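Periplasmic binding protein (Agrobacterium tumefaciens str. B6, PDB 5L9G) binds the opine mannopine and probably delivers it to an ABC transporter for uptake into the cell. Local coordinates at residues A42-A47 with L270-K275. Sequence-based numbering, arbitrary orientation.
Sequences APAAKA and LKEMSK. With EDO (1,2-ethanediol), chain E.
Ala44 meets Glu272 and Met273 where helix 30-48 packs against helix 263-273. The two backbones come close here, with the CA atoms of Ala44 and Met273 5.2 Å apart. A side chain as small as the methyl of Ala44 is consistent with so close an approach. Ala44 CB lies 3.8 Å from Met273 N and 3.9 Å from Met273 CB, so it meets both backbone and side chain. The same methyl touches the aliphatic part of Glu272, with Ala44 CB 3.9 Å from Glu272 CG. The Met273 side chain also touches Leu40 and Trp41 of helix 30-48, and Tyr254.

Polar contacts gather at the carboxylate of Glu272. This residue has CG anti to its backbone N (chi1 -168°) and bends at chi2 (64°), which brings the carboxylate beside Ala47; Glu272 OE2 lies 3.9 Å from Ala47 CB. That oxygen is hydrogen-bonded to Tyr278 OH, and the Tyr278 side chain also touches Pro43 and Ala47. The other oxygen, Glu272 OE1, forms a salt bridge with Lys275 NZ at 3.0 Å, met from above the carboxylate plane. Tyr278 and Lys275 thus each take one carboxylate oxygen, which would limit its rotation.

Ser274 OG makes a hydrogen bond back to Leu270 O at 2.8 Å. On helix 30-48, a 1,2-ethanediol, probably from the crystallisation liquor, gives a hydrogen bond to Ala42 O.

The side chain of Met273 is about 13 Å from the bound mannopine. This is a close helix-helix contact through alanine, joining sequence-distant helices within one lobe of the periplasmic binding protein fold.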
loop_
_atom_site.group_PDB
_atom_site.type_symbol
_atom_site.label_atom_id
_atom_site.label_comp_id
_atom_site.label_asym_id
_atom_site.label_seq_id
_atom_site.Cartn_x
_atom_site.Cartn_y
_atom_site.Cartn_z
ATOM N N ALA A 42 4.678 -4.788 19.421
ATOM C CA ALA A 42 4.722 -4.786 20.898
ATOM C C ALA A 42 4.188 -6.107 21.525
ATOM O O ALA A 42 4.911 -6.674 22.323
ATOM C CB ALA A 42 4.002 -3.567 21.473
ATOM N N PRO A 43 3.003 -6.675 21.174
ATOM C CA PRO A 43 2.602 -7.944 21.817
ATOM C C PRO A 43 3.448 -9.156 21.420
ATOM O O PRO A 43 3.743 -9.973 22.294
ATOM C CB PRO A 43 1.125 -8.111 21.436
ATOM C CG PRO A 43 0.740 -6.871 20.727
ATOM C CD PRO A 43 1.971 -6.216 20.227
ATOM N N ALA A 44 3.863 -9.266 20.130
ATOM C CA ALA A 44 4.707 -10.394 19.687
ATOM C C ALA A 44 6.085 -10.369 20.359
ATOM O O ALA A 44 6.550 -11.410 20.827
ATOM C CB ALA A 44 4.856 -10.414 18.173
ATOM N N ALA A 45 6.724 -9.181 20.440
ATOM C CA ALA A 45 8.020 -9.038 21.114
ATOM C C ALA A 45 7.903 -9.340 22.614
ATOM O O ALA A 45 8.834 -9.929 23.168
ATOM C CB ALA A 45 8.594 -7.648 20.898
ATOM N N LYS A 46 6.746 -8.991 23.250
ATOM C CA LYS A 46 6.472 -9.269 24.675
ATOM C C LYS A 46 6.396 -10.798 24.894
ATOM O O LYS A 46 7.025 -11.324 25.810
ATOM C CB LYS A 46 5.151 -8.599 25.121
ATOM C CG LYS A 46 4.946 -8.601 26.640
ATOM C CD LYS A 46 3.479 -8.738 27.031
ATOM C CE LYS A 46 2.845 -7.417 27.399
ATOM N NZ LYS A 46 1.494 -7.605 27.988
ATOM N N ALA A 47 5.659 -11.505 24.012
ATOM C CA ALA A 47 5.493 -12.959 24.058
ATOM C C ALA A 47 6.808 -13.720 23.874
ATOM O O ALA A 47 7.007 -14.740 24.548
ATOM C CB ALA A 47 4.478 -13.401 23.023
ATOM N N LEU A 270 9.000 -12.356 13.107
ATOM C CA LEU A 270 8.076 -12.383 11.968
ATOM C C LEU A 270 7.094 -13.559 12.059
ATOM O O LEU A 270 5.912 -13.362 11.800
ATOM C CB LEU A 270 8.841 -12.392 10.633
ATOM C CG LEU A 270 7.995 -12.496 9.345
ATOM C CD1 LEU A 270 6.927 -11.414 9.275
ATOM C CD2 LEU A 270 8.869 -12.500 8.120
ATOM N N LYS A 271 7.564 -14.758 12.464
ATOM C CA LYS A 271 6.694 -15.937 12.616
ATOM C C LYS A 271 5.630 -15.635 13.688
ATOM O O LYS A 271 4.431 -15.803 13.436
ATOM C CB LYS A 271 7.513 -17.196 12.991
ATOM C CG LYS A 271 6.683 -18.476 13.044
ATOM C CD LYS A 271 7.550 -19.744 13.142
ATOM C CE LYS A 271 6.704 -20.986 13.010
ATOM N NZ LYS A 271 7.483 -22.146 12.496
ATOM N N GLU A 272 6.070 -15.122 14.846
ATOM C CA GLU A 272 5.173 -14.782 15.945
ATOM C C GLU A 272 4.136 -13.714 15.554
ATOM O O GLU A 272 2.947 -13.954 15.724
ATOM C CB GLU A 272 5.977 -14.343 17.190
ATOM C CG GLU A 272 5.171 -14.246 18.484
ATOM C CD GLU A 272 4.569 -15.528 19.037
ATOM O OE1 GLU A 272 5.073 -16.623 18.707
ATOM O OE2 GLU A 272 3.611 -15.437 19.833
ATOM N N MET A 273 4.570 -12.552 15.029
ATOM C CA MET A 273 3.652 -11.451 14.683
ATOM C C MET A 273 2.620 -11.789 13.573
ATOM O O MET A 273 1.600 -11.093 13.461
ATOM C CB MET A 273 4.412 -10.155 14.342
ATOM C CG MET A 273 5.048 -10.136 12.952
ATOM S SD MET A 273 5.859 -8.560 12.593
ATOM C CE MET A 273 7.252 -8.627 13.748
ATOM N N SER A 274 2.892 -12.845 12.771
ATOM C CA SER A 274 1.997 -13.275 11.687
ATOM C C SER A 274 0.798 -14.079 12.213
ATOM O O SER A 274 -0.142 -14.353 11.454
ATOM C CB SER A 274 2.762 -14.104 10.658
ATOM O OG SER A 274 3.771 -13.352 10.007
ATOM N N LYS A 275 0.838 -14.468 13.500
ATOM C CA LYS A 275 -0.208 -15.266 14.155
ATOM C C LYS A 275 -1.566 -14.570 14.214
ATOM O O LYS A 275 -1.618 -13.350 14.336
ATOM C CB LYS A 275 0.229 -15.730 15.544
ATOM C CG LYS A 275 1.262 -16.860 15.507
ATOM C CD LYS A 275 1.702 -17.241 16.915
ATOM C CE LYS A 275 2.520 -18.508 16.922
ATOM N NZ LYS A 275 3.025 -18.824 18.288
HETATM C C1 EDO E . 6.881 -3.045 23.665
HETATM O O1 EDO E . 7.308 -2.091 22.695
HETATM C C2 EDO E . 7.641 -4.379 23.443
HETATM O O2 EDO E . 6.790 -5.480 23.692
#